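Local coordinates for phosphoenolpyruvate-protein phosphotransferase (Coxiella burnetii, PDB 3TRC), which probably transfers the phosphoryl group of phosphoenolpyruvate to a histidine of an acceptor protein, and is represented here by its GAF domain, at residues Glu36-Asp41 against His138-Glu143; Cys43-Cys48 against Ala157-Ala162; Ile80-Glu85 against Pro96-Tyr101. All blocks are in the same frame, centred on the assembly; numbering follows the deposited sequence.

Interaction 1 (Glu36-Asp41 against His138-Glu143); sequences EALPAD and HHFAEE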
loop_
_atom_site.group_PDB
_atom_site.type_symbol
_atom_site.label_atom_id
_atom_site.label_comp_id
_atom_site.label_asym_id
_atom_site.label_seq_id
_atom_site.Cartn_x
_atom_site.Cartn_y
_atom_site.Cartn_z
ATOM N N GLU A 36 11.782 13.661 0.330
ATOM C CA GLU A 36 11.737 14.199 1.683
ATOM C C GLU A 36 11.952 13.122 2.734
ATOM O O GLU A 36 12.626 13.350 3.740
ATOM C CB GLU A 36 10.384 14.865 1.949
ATOM C CG GLU A 36 10.150 16.146 1.188
ATOM C CD GLU A 36 8.728 16.651 1.356
ATOM O OE1 GLU A 36 7.828 15.825 1.615
ATOM O OE2 GLU A 36 8.513 17.873 1.231
ATOM N N ALA A 37 11.353 11.956 2.505
ATOM C CA ALA A 37 11.174 10.963 3.559
ATOM C C ALA A 37 12.267 9.897 3.663
ATOM O O ALA A 37 12.562 9.423 4.762
ATOM C CB ALA A 37 9.793 10.303 3.436
ATOM N N LEU A 38 12.863 9.514 2.538
ATOM C CA LEU A 38 13.875 8.459 2.562
ATOM C C LEU A 38 15.107 8.796 3.416
ATOM O O LEU A 38 15.480 8.006 4.280
ATOM C CB LEU A 38 14.291 8.041 1.149
ATOM C CG LEU A 38 13.328 7.105 0.423
ATOM C CD1 LEU A 38 13.855 6.793 -0.970
ATOM C CD2 LEU A 38 13.128 5.823 1.220
ATOM N N PRO A 39 15.757 9.949 3.168
ATOM C CA PRO A 39 15.537 10.899 2.071
ATOM C C PRO A 39 16.336 10.522 0.828
ATOM O O PRO A 39 17.166 9.613 0.861
ATOM C CB PRO A 39 16.086 12.204 2.641
ATOM C CG PRO A 39 17.226 11.755 3.502
ATOM C CD PRO A 39 16.776 10.441 4.114
ATOM N N ALA A 40 16.077 11.222 -0.270
ATOM C CA ALA A 40 16.858 11.066 -1.487
ATOM C C ALA A 40 16.955 12.432 -2.153
ATOM O O ALA A 40 16.226 13.350 -1.796
ATOM C CB ALA A 40 16.206 10.055 -2.426
ATOM N N ASP A 41 17.846 12.570 -3.127
ATOM C CA ASP A 41 18.062 13.877 -3.748
ATOM C C ASP A 41 17.281 14.105 -5.036
ATOM O O ASP A 41 17.007 15.248 -5.398
ATOM C CB ASP A 41 19.550 14.128 -3.959
ATOM C CG ASP A 41 20.330 13.996 -2.677
ATOM O OD1 ASP A 41 19.979 14.686 -1.693
ATOM O OD2 ASP A 41 21.259 13.171 -2.635
ATOM N N HIS A 138 26.149 5.644 -2.466
ATOM C CA HIS A 138 25.641 4.579 -1.614
ATOM C C HIS A 138 24.492 3.918 -2.327
ATOM O O HIS A 138 23.644 4.602 -2.897
ATOM C CB HIS A 138 25.076 5.152 -0.313
ATOM C CG HIS A 138 26.103 5.748 0.591
ATOM N ND1 HIS A 138 25.780 6.331 1.799
ATOM C CD2 HIS A 138 27.447 5.856 0.467
ATOM C CE1 HIS A 138 26.883 6.771 2.379
ATOM N NE2 HIS A 138 27.906 6.500 1.590
ATOM N N HIS A 139 24.423 2.598 -2.277
ATOM C CA HIS A 139 23.209 1.957 -2.744
ATOM C C HIS A 139 22.098 2.197 -1.722
ATOM O O HIS A 139 22.323 2.803 -0.672
ATOM C CB HIS A 139 23.427 0.467 -3.002
ATOM C CG HIS A 139 23.615 -0.344 -1.762
ATOM N ND1 HIS A 139 24.847 -0.528 -1.171
ATOM C CD2 HIS A 139 22.727 -1.032 -1.005
ATOM C CE1 HIS A 139 24.709 -1.293 -0.102
ATOM N NE2 HIS A 139 23.433 -1.610 0.021
ATOM N N PHE A 140 20.894 1.745 -2.046
ATOM C CA PHE A 140 19.756 1.915 -1.154
ATOM C C PHE A 140 19.567 0.686 -0.277
ATOM O O PHE A 140 19.634 -0.447 -0.753
ATOM C CB PHE A 140 18.488 2.249 -1.952
ATOM C CG PHE A 140 18.512 3.628 -2.557
ATOM C CD1 PHE A 140 17.823 4.672 -1.961
ATOM C CD2 PHE A 140 19.253 3.883 -3.705
ATOM C CE1 PHE A 140 17.860 5.947 -2.503
ATOM C CE2 PHE A 140 19.287 5.149 -4.257
ATOM C CZ PHE A 140 18.592 6.184 -3.654
ATOM N N ALA A 141 19.350 0.918 1.015
ATOM C CA ALA A 141 19.287 -0.177 1.966
ATOM C C ALA A 141 18.037 -1.027 1.761
ATOM O O ALA A 141 17.105 -0.630 1.062
ATOM C CB ALA A 141 19.345 0.361 3.388
ATOM N N GLU A 142 18.031 -2.204 2.375
ATOM C CA GLU A 142 16.954 -3.172 2.177
ATOM C C GLU A 142 15.558 -2.613 2.428
ATOM O O GLU A 142 14.640 -2.869 1.646
ATOM C CB GLU A 142 17.189 -4.397 3.062
ATOM C CG GLU A 142 16.187 -5.514 2.859
ATOM C CD GLU A 142 16.490 -6.720 3.733
ATOM O OE1 GLU A 142 17.248 -6.576 4.716
ATOM O OE2 GLU A 142 15.976 -7.814 3.429
ATOM N N GLU A 143 15.389 -1.868 3.519
ATOM C CA GLU A 143 14.076 -1.314 3.835
ATOM C C GLU A 143 13.677 -0.220 2.846
ATOM O O GLU A 143 12.491 -0.009 2.591
ATOM C CB GLU A 143 14.012 -0.790 5.275
ATOM C CG GLU A 143 14.895 0.433 5.564
ATOM C CD GLU A 143 16.323 0.077 5.965
ATOM O OE1 GLU A 143 16.805 -1.030 5.637
ATOM O OE2 GLU A 143 16.970 0.916 6.624
#

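Interaction 2 (Cys43-Cys48 against Ala157-Ala162); sequences CSLFIC and AEIAHA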
loop_
_atom_site.group_PDB
_atom_site.type_symbol
_atom_site.label_atom_id
_atom_site.label_comp_id
_atom_site.label_asym_id
_atom_site.label_seq_id
_atom_site.Cartn_x
_atom_site.Cartn_y
_atom_site.Cartn_z
ATOM N N CYS A 43 13.936 12.110 -7.495
ATOM C CA CYS A 43 13.036 11.003 -7.754
ATOM C C CYS A 43 12.222 11.358 -8.980
ATOM O O CYS A 43 11.685 12.459 -9.077
ATOM C CB CYS A 43 12.126 10.735 -6.555
ATOM S SG CYS A 43 11.029 9.327 -6.778
ATOM N N SER A 44 12.159 10.424 -9.920
ATOM C CA SER A 44 11.459 10.634 -11.181
ATOM C C SER A 44 10.562 9.449 -11.493
ATOM O O SER A 44 10.866 8.315 -11.125
ATOM C CB SER A 44 12.464 10.834 -12.325
ATOM O OG SER A 44 13.310 11.946 -12.055
ATOM N N LEU A 45 9.460 9.721 -12.179
ATOM C CA LEU A 45 8.523 8.675 -12.554
ATOM C C LEU A 45 8.290 8.760 -14.053
ATOM O O LEU A 45 7.944 9.819 -14.574
ATOM C CB LEU A 45 7.212 8.837 -11.777
ATOM C CG LEU A 45 6.275 7.628 -11.761
ATOM C CD1 LEU A 45 5.362 7.676 -10.544
ATOM C CD2 LEU A 45 5.471 7.547 -13.048
ATOM N N PHE A 46 8.525 7.646 -14.740
ATOM C CA PHE A 46 8.356 7.566 -16.182
ATOM C C PHE A 46 7.180 6.664 -16.477
ATOM O O PHE A 46 6.959 5.673 -15.778
ATOM C CB PHE A 46 9.600 6.958 -16.839
ATOM C CG PHE A 46 10.822 7.831 -16.770
ATOM C CD1 PHE A 46 11.654 7.801 -15.667
ATOM C CD2 PHE A 46 11.147 8.669 -17.830
ATOM C CE1 PHE A 46 12.791 8.599 -15.611
ATOM C CE2 PHE A 46 12.272 9.474 -17.780
ATOM C CZ PHE A 46 13.099 9.438 -16.679
ATOM N N ILE A 47 6.431 6.993 -17.520
ATOM C CA ILE A 47 5.351 6.122 -17.960
ATOM C C ILE A 47 5.632 5.635 -19.378
ATOM O O ILE A 47 6.131 6.388 -20.216
ATOM C CB ILE A 47 3.987 6.835 -17.872
ATOM C CG1 ILE A 47 3.662 7.150 -16.406
ATOM C CG2 ILE A 47 2.888 5.969 -18.463
ATOM C CD1 ILE A 47 2.233 7.607 -16.183
ATOM N N CYS A 48 5.331 4.363 -19.636
ATOM C CA CYS A 48 5.542 3.794 -20.965
ATOM C C CYS A 48 4.623 4.405 -22.010
ATOM O O CYS A 48 3.417 4.547 -21.789
ATOM C CB CYS A 48 5.310 2.286 -20.940
ATOM S SG CYS A 48 6.469 1.389 -19.927
ATOM N N ALA A 157 -1.218 0.333 -9.908
ATOM C CA ALA A 157 -2.674 0.294 -9.854
ATOM C C ALA A 157 -3.266 1.641 -10.236
ATOM O O ALA A 157 -4.259 1.710 -10.953
ATOM C CB ALA A 157 -3.149 -0.118 -8.463
ATOM N N GLU A 158 -2.655 2.713 -9.752
ATOM C CA GLU A 158 -3.133 4.056 -10.056
ATOM C C GLU A 158 -3.010 4.381 -11.547
ATOM O O GLU A 158 -3.922 4.947 -12.146
ATOM C CB GLU A 158 -2.403 5.087 -9.194
ATOM C CG GLU A 158 -2.624 4.875 -7.691
ATOM C CD GLU A 158 -4.072 5.096 -7.274
ATOM O OE1 GLU A 158 -4.640 6.134 -7.658
ATOM O OE2 GLU A 158 -4.645 4.232 -6.575
ATOM N N ILE A 159 -1.887 4.012 -12.151
ATOM C CA ILE A 159 -1.710 4.200 -13.582
ATOM C C ILE A 159 -2.689 3.346 -14.396
ATOM O O ILE A 159 -3.297 3.819 -15.358
ATOM C CB ILE A 159 -0.259 3.900 -14.000
ATOM C CG1 ILE A 159 0.686 4.865 -13.273
ATOM C CG2 ILE A 159 -0.104 3.977 -15.516
ATOM C CD1 ILE A 159 2.171 4.579 -13.488
ATOM N N ALA A 160 -2.846 2.088 -14.004
ATOM C CA ALA A 160 -3.777 1.205 -14.697
ATOM C C ALA A 160 -5.204 1.740 -14.625
ATOM O O ALA A 160 -5.961 1.666 -15.597
ATOM C CB ALA A 160 -3.699 -0.203 -14.131
ATOM N N HIS A 161 -5.575 2.280 -13.467
ATOM C CA HIS A 161 -6.922 2.799 -13.275
ATOM C C HIS A 161 -7.151 4.025 -14.154
ATOM O O HIS A 161 -8.198 4.157 -14.785
ATOM C CB HIS A 161 -7.166 3.135 -11.801
ATOM C CG HIS A 161 -8.539 3.658 -11.518
ATOM N ND1 HIS A 161 -8.776 4.959 -11.125
ATOM C CD2 HIS A 161 -9.751 3.058 -11.579
ATOM C CE1 HIS A 161 -10.074 5.135 -10.951
ATOM N NE2 HIS A 161 -10.688 3.997 -11.220
ATOM N N ALA A 162 -6.163 4.915 -14.194
ATOM C CA ALA A 162 -6.233 6.099 -15.047
ATOM C C ALA A 162 -6.396 5.717 -16.516
ATOM O O ALA A 162 -7.205 6.307 -17.233
ATOM C CB ALA A 162 -4.995 6.961 -14.860
#

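Interaction 3 (Ile80-Glu85 against Pro96-Tyr101); sequences IGLVGE and PLHPAY. With NA (sodium ion), chain C; PO4 (phosphate ion), chain B.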
loop_
_atom_site.group_PDB
_atom_site.type_symbol
_atom_site.label_atom_id
_atom_site.label_comp_id
_atom_site.label_asym_id
_atom_site.label_seq_id
_atom_site.Cartn_x
_atom_site.Cartn_y
_atom_site.Cartn_z
ATOM N N ILE A 80 17.963 2.874 -17.191
ATOM C CA ILE A 80 16.518 2.882 -17.006
ATOM C C ILE A 80 15.850 1.848 -17.918
ATOM O O ILE A 80 14.943 1.121 -17.494
ATOM C CB ILE A 80 15.935 4.299 -17.190
ATOM C CG1 ILE A 80 16.411 5.184 -16.035
ATOM C CG2 ILE A 80 14.418 4.260 -17.248
ATOM C CD1 ILE A 80 16.099 6.662 -16.183
ATOM N N GLY A 81 16.321 1.765 -19.160
ATOM C CA GLY A 81 15.869 0.730 -20.073
ATOM C C GLY A 81 16.131 -0.660 -19.521
ATOM O O GLY A 81 15.310 -1.564 -19.660
ATOM N N LEU A 82 17.278 -0.838 -18.876
ATOM C CA LEU A 82 17.615 -2.147 -18.328
ATOM C C LEU A 82 16.653 -2.542 -17.205
ATOM O O LEU A 82 16.230 -3.695 -17.124
ATOM C CB LEU A 82 19.071 -2.173 -17.863
ATOM C CG LEU A 82 19.638 -3.530 -17.452
ATOM C CD1 LEU A 82 19.472 -4.558 -18.575
ATOM C CD2 LEU A 82 21.100 -3.384 -17.046
ATOM N N VAL A 83 16.292 -1.584 -16.351
ATOM C CA VAL A 83 15.286 -1.842 -15.324
ATOM C C VAL A 83 13.984 -2.328 -15.969
ATOM O O VAL A 83 13.377 -3.300 -15.523
ATOM C CB VAL A 83 14.963 -0.577 -14.504
ATOM C CG1 VAL A 83 13.821 -0.853 -13.532
ATOM C CG2 VAL A 83 16.206 -0.064 -13.776
ATOM N N GLY A 84 13.560 -1.649 -17.031
ATOM C CA GLY A 84 12.322 -2.018 -17.699
ATOM C C GLY A 84 12.328 -3.411 -18.309
ATOM O O GLY A 84 11.317 -4.108 -18.293
ATOM N N GLU A 85 13.463 -3.821 -18.860
ATOM C CA GLU A 85 13.549 -5.123 -19.508
ATOM C C GLU A 85 13.746 -6.258 -18.514
ATOM O O GLU A 85 13.256 -7.363 -18.719
ATOM C CB GLU A 85 14.664 -5.132 -20.550
ATOM C CG GLU A 85 14.413 -4.175 -21.694
ATOM C CD GLU A 85 13.112 -4.453 -22.424
ATOM O OE1 GLU A 85 12.766 -5.635 -22.627
ATOM O OE2 GLU A 85 12.432 -3.486 -22.817
ATOM N N PRO A 96 26.836 5.891 -12.671
ATOM C CA PRO A 96 27.644 6.255 -13.840
ATOM C C PRO A 96 28.720 5.229 -14.190
ATOM O O PRO A 96 29.192 5.223 -15.328
ATOM C CB PRO A 96 28.277 7.583 -13.423
ATOM C CG PRO A 96 27.277 8.174 -12.479
ATOM C CD PRO A 96 26.779 6.988 -11.688
ATOM N N LEU A 97 29.094 4.374 -13.242
ATOM C CA LEU A 97 30.102 3.351 -13.514
ATOM C C LEU A 97 29.515 2.100 -14.168
ATOM O O LEU A 97 30.256 1.247 -14.651
ATOM C CB LEU A 97 30.860 2.970 -12.238
ATOM C CG LEU A 97 31.508 4.128 -11.474
ATOM C CD1 LEU A 97 32.323 3.604 -10.303
ATOM C CD2 LEU A 97 32.374 4.963 -12.407
ATOM N N HIS A 98 28.189 1.990 -14.185
ATOM C CA HIS A 98 27.541 0.837 -14.807
ATOM C C HIS A 98 27.687 0.927 -16.316
ATOM O O HIS A 98 27.509 1.998 -16.891
ATOM C CB HIS A 98 26.058 0.774 -14.425
ATOM C CG HIS A 98 25.400 -0.530 -14.765
ATOM N ND1 HIS A 98 25.016 -0.863 -16.047
ATOM C CD2 HIS A 98 25.048 -1.579 -13.984
ATOM C CE1 HIS A 98 24.465 -2.064 -16.042
ATOM N NE2 HIS A 98 24.473 -2.521 -14.803
ATOM N N PRO A 99 28.018 -0.200 -16.962
ATOM C CA PRO A 99 28.253 -0.258 -18.410
ATOM C C PRO A 99 27.068 0.218 -19.250
ATOM O O PRO A 99 27.268 0.642 -20.389
ATOM C CB PRO A 99 28.499 -1.749 -18.661
ATOM C CG PRO A 99 28.995 -2.275 -17.363
ATOM C CD PRO A 99 28.252 -1.500 -16.312
ATOM N N ALA A 100 25.856 0.148 -18.703
ATOM C CA ALA A 100 24.661 0.507 -19.461
ATOM C C ALA A 100 24.315 1.985 -19.328
ATOM O O ALA A 100 23.501 2.510 -20.089
ATOM C CB ALA A 100 23.477 -0.350 -19.029
ATOM N N TYR A 101 24.936 2.653 -18.362
ATOM C CA TYR A 101 24.615 4.046 -18.066
ATOM C C TYR A 101 24.960 4.997 -19.213
ATOM O O TYR A 101 26.050 4.936 -19.779
ATOM C CB TYR A 101 25.320 4.491 -16.782
ATOM C CG TYR A 101 24.907 5.861 -16.284
ATOM C CD1 TYR A 101 23.793 6.018 -15.472
ATOM C CD2 TYR A 101 25.642 6.989 -16.614
ATOM C CE1 TYR A 101 23.416 7.270 -15.007
ATOM C CE2 TYR A 101 25.275 8.243 -16.158
ATOM C CZ TYR A 101 24.165 8.378 -15.353
ATOM O OH TYR A 101 23.795 9.622 -14.897
HETATM NA NA NA C . 13.133 -1.040 -21.498
HETATM P P PO4 B . 20.173 6.080 -18.738
HETATM O O1 PO4 B . 20.017 6.428 -20.196
HETATM O O2 PO4 B . 20.378 7.346 -17.932
HETATM O O3 PO4 B . 18.952 5.362 -18.230
HETATM O O4 PO4 B . 21.384 5.202 -18.546
#

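Interaction 1 (Glu36-Asp41 against His138-Glu143)
Phe140 lays one corner of its ring, CE1, against two small apolar groups of the turn that follows helix 23-37. CB of Ala40 comes up at the ring edge, near its plane, 4.4 Å from Phe140 CE1. From a more slanting direction the CD1 branch of Leu38 approaches the same Phe140 CE1, also at 4.4 Å. In Phe140 chi1 -70° puts CG beside the backbone N, anti to the carbonyl carbon, and the ring projects toward residues 38-40. Leu38 reaches across with CD1 extended in line with its chain (chi2 179°), while Pro39, joined through a cis peptide bond, kinks the backbone between the two touching residues and points its CB away from the ring segment. From Ala40 the beta carbon itself meets the ring edge, whereas Leu38 touches with the end of a longer side chain and also rests on Phe147 and Cys148. The ring is buried, with Ile132 of strand 125-134 adding to its surroundings, and Phe140 O accepts from Asn91 ND2. Next comes Ala141, the N-cap of helix 142-164, whose N-H is accepted by Glu144 OE2. The contact thus joins the exit of one helix to the entry of another beside the central sheet, an arrangement belonging to the alpha+beta GAF fold, an antiparallel sheet flanked by helices.

Interaction 2 (Cys43-Cys48 against Ala157-Ala162)
In both Ile47 and Ile159 chi1 places CG1 beside the backbone N and anti to the carbonyl carbon (-65° and -61°), and an extended chi2 carries CD1 outward, so the two isoleucines reach toward each other tip to tip. Ile47 CD1 and Ile159 CD1 meet at 4.1 Å, and CG1 of Ile47 lies 4.2 Å from the same Ile159 CD1. A lighter touch comes from Leu45, whose CD2 stands 4.5 Å from Ile159 CD1; one helix methyl therefore meets two strand side chains. Leu45 and Ile47 share a face because alternate residues of strand 42-49 point to the same side, leaving Phe46 to point away to the other. Beta-branched isoleucine suits the extended backbone of a strand, and the extended CG1-CD1 arm of Ile159 reaches from the helix to the sheet, where the closest CA atoms, those of Ile47 and Ile159, are 8.5 Å apart. All three touching residues are buried. Leu27 of helix 23-37 adjoins Leu45, and Leu127 of strand 125-134 adjoins Ile159, extending the apolar layer. On the outer side of helix 142-164, His161 meets His161 of the second subunit, their ring planes almost perpendicular. Built from methyl and methylene groups with no polar atom in the touching set, the contact depends on dispersion and the exclusion of water rather than on directional bonds.

Interaction 3 (Ile80-Glu85 against Pro96-Tyr101)
Beside the anion site at the start of helix 78-86, Leu82 meets His98 and Ala100 of the loop that helps to enclose a bound phosphate. Leu82 chi1, -171°, puts CG anti to the backbone N and carries CD2 out to the loop, 3.8 Å from His98 CE1 and 4.3 Å from Ala100 CB; the leucine and histidine side chains cross at about a right angle. Histidine suits the place because ND1 accepts Ala100 N within the ring plane (3.0 Å, 163°), while its CE1 corner touches Leu82 CD2 obliquely. Pro99 CD lies above one ring face, offset toward the rim. Ile80 N donates to phosphate O3 (2.9 Å, 169°), with further bonds from Leu79 N, Lys102 N and Arg104 NH1; the ion is probably from the crystallisation liquor. Further along, carbonyl and carboxylate oxygens, Gly81 O and Glu85 OE2, each bind a sodium ion at 2.9 Å, with Tyr55 OH; Gly76 also belongs to the site, and side-chain-free Gly84 leaves it room. The helix dipole would probably favour the phosphate at the Leu79 and Ile80 amides, whereas Leu82 contributes van der Waals packing, apolar against Ala100 and against the CE1 corner of His98.

Overall arrangement
Interaction 1 lies just before the start of helix 142-164 and just after helix 23-37, whereas interaction 2 uses the same helix 142-164 near its end; they lie on opposite sides of the chain's centre, with their centres 21 Å apart. Interaction 3 sits on the other face of the sheet, its centre about 20 Å from that of interaction 2, yet the two touch: Phe46 CE1 packs on Ile80 CD1 at 3.9 Å. Strand 42-49 thus packs Ile47 against helix 142-164 on one face and Phe46 against the phosphate-binding Ile80 on the other; the Ile47 side chain is about 13 Å from the sodium. Interactions 1 and 3 stay about 9 Å apart at their nearest atoms.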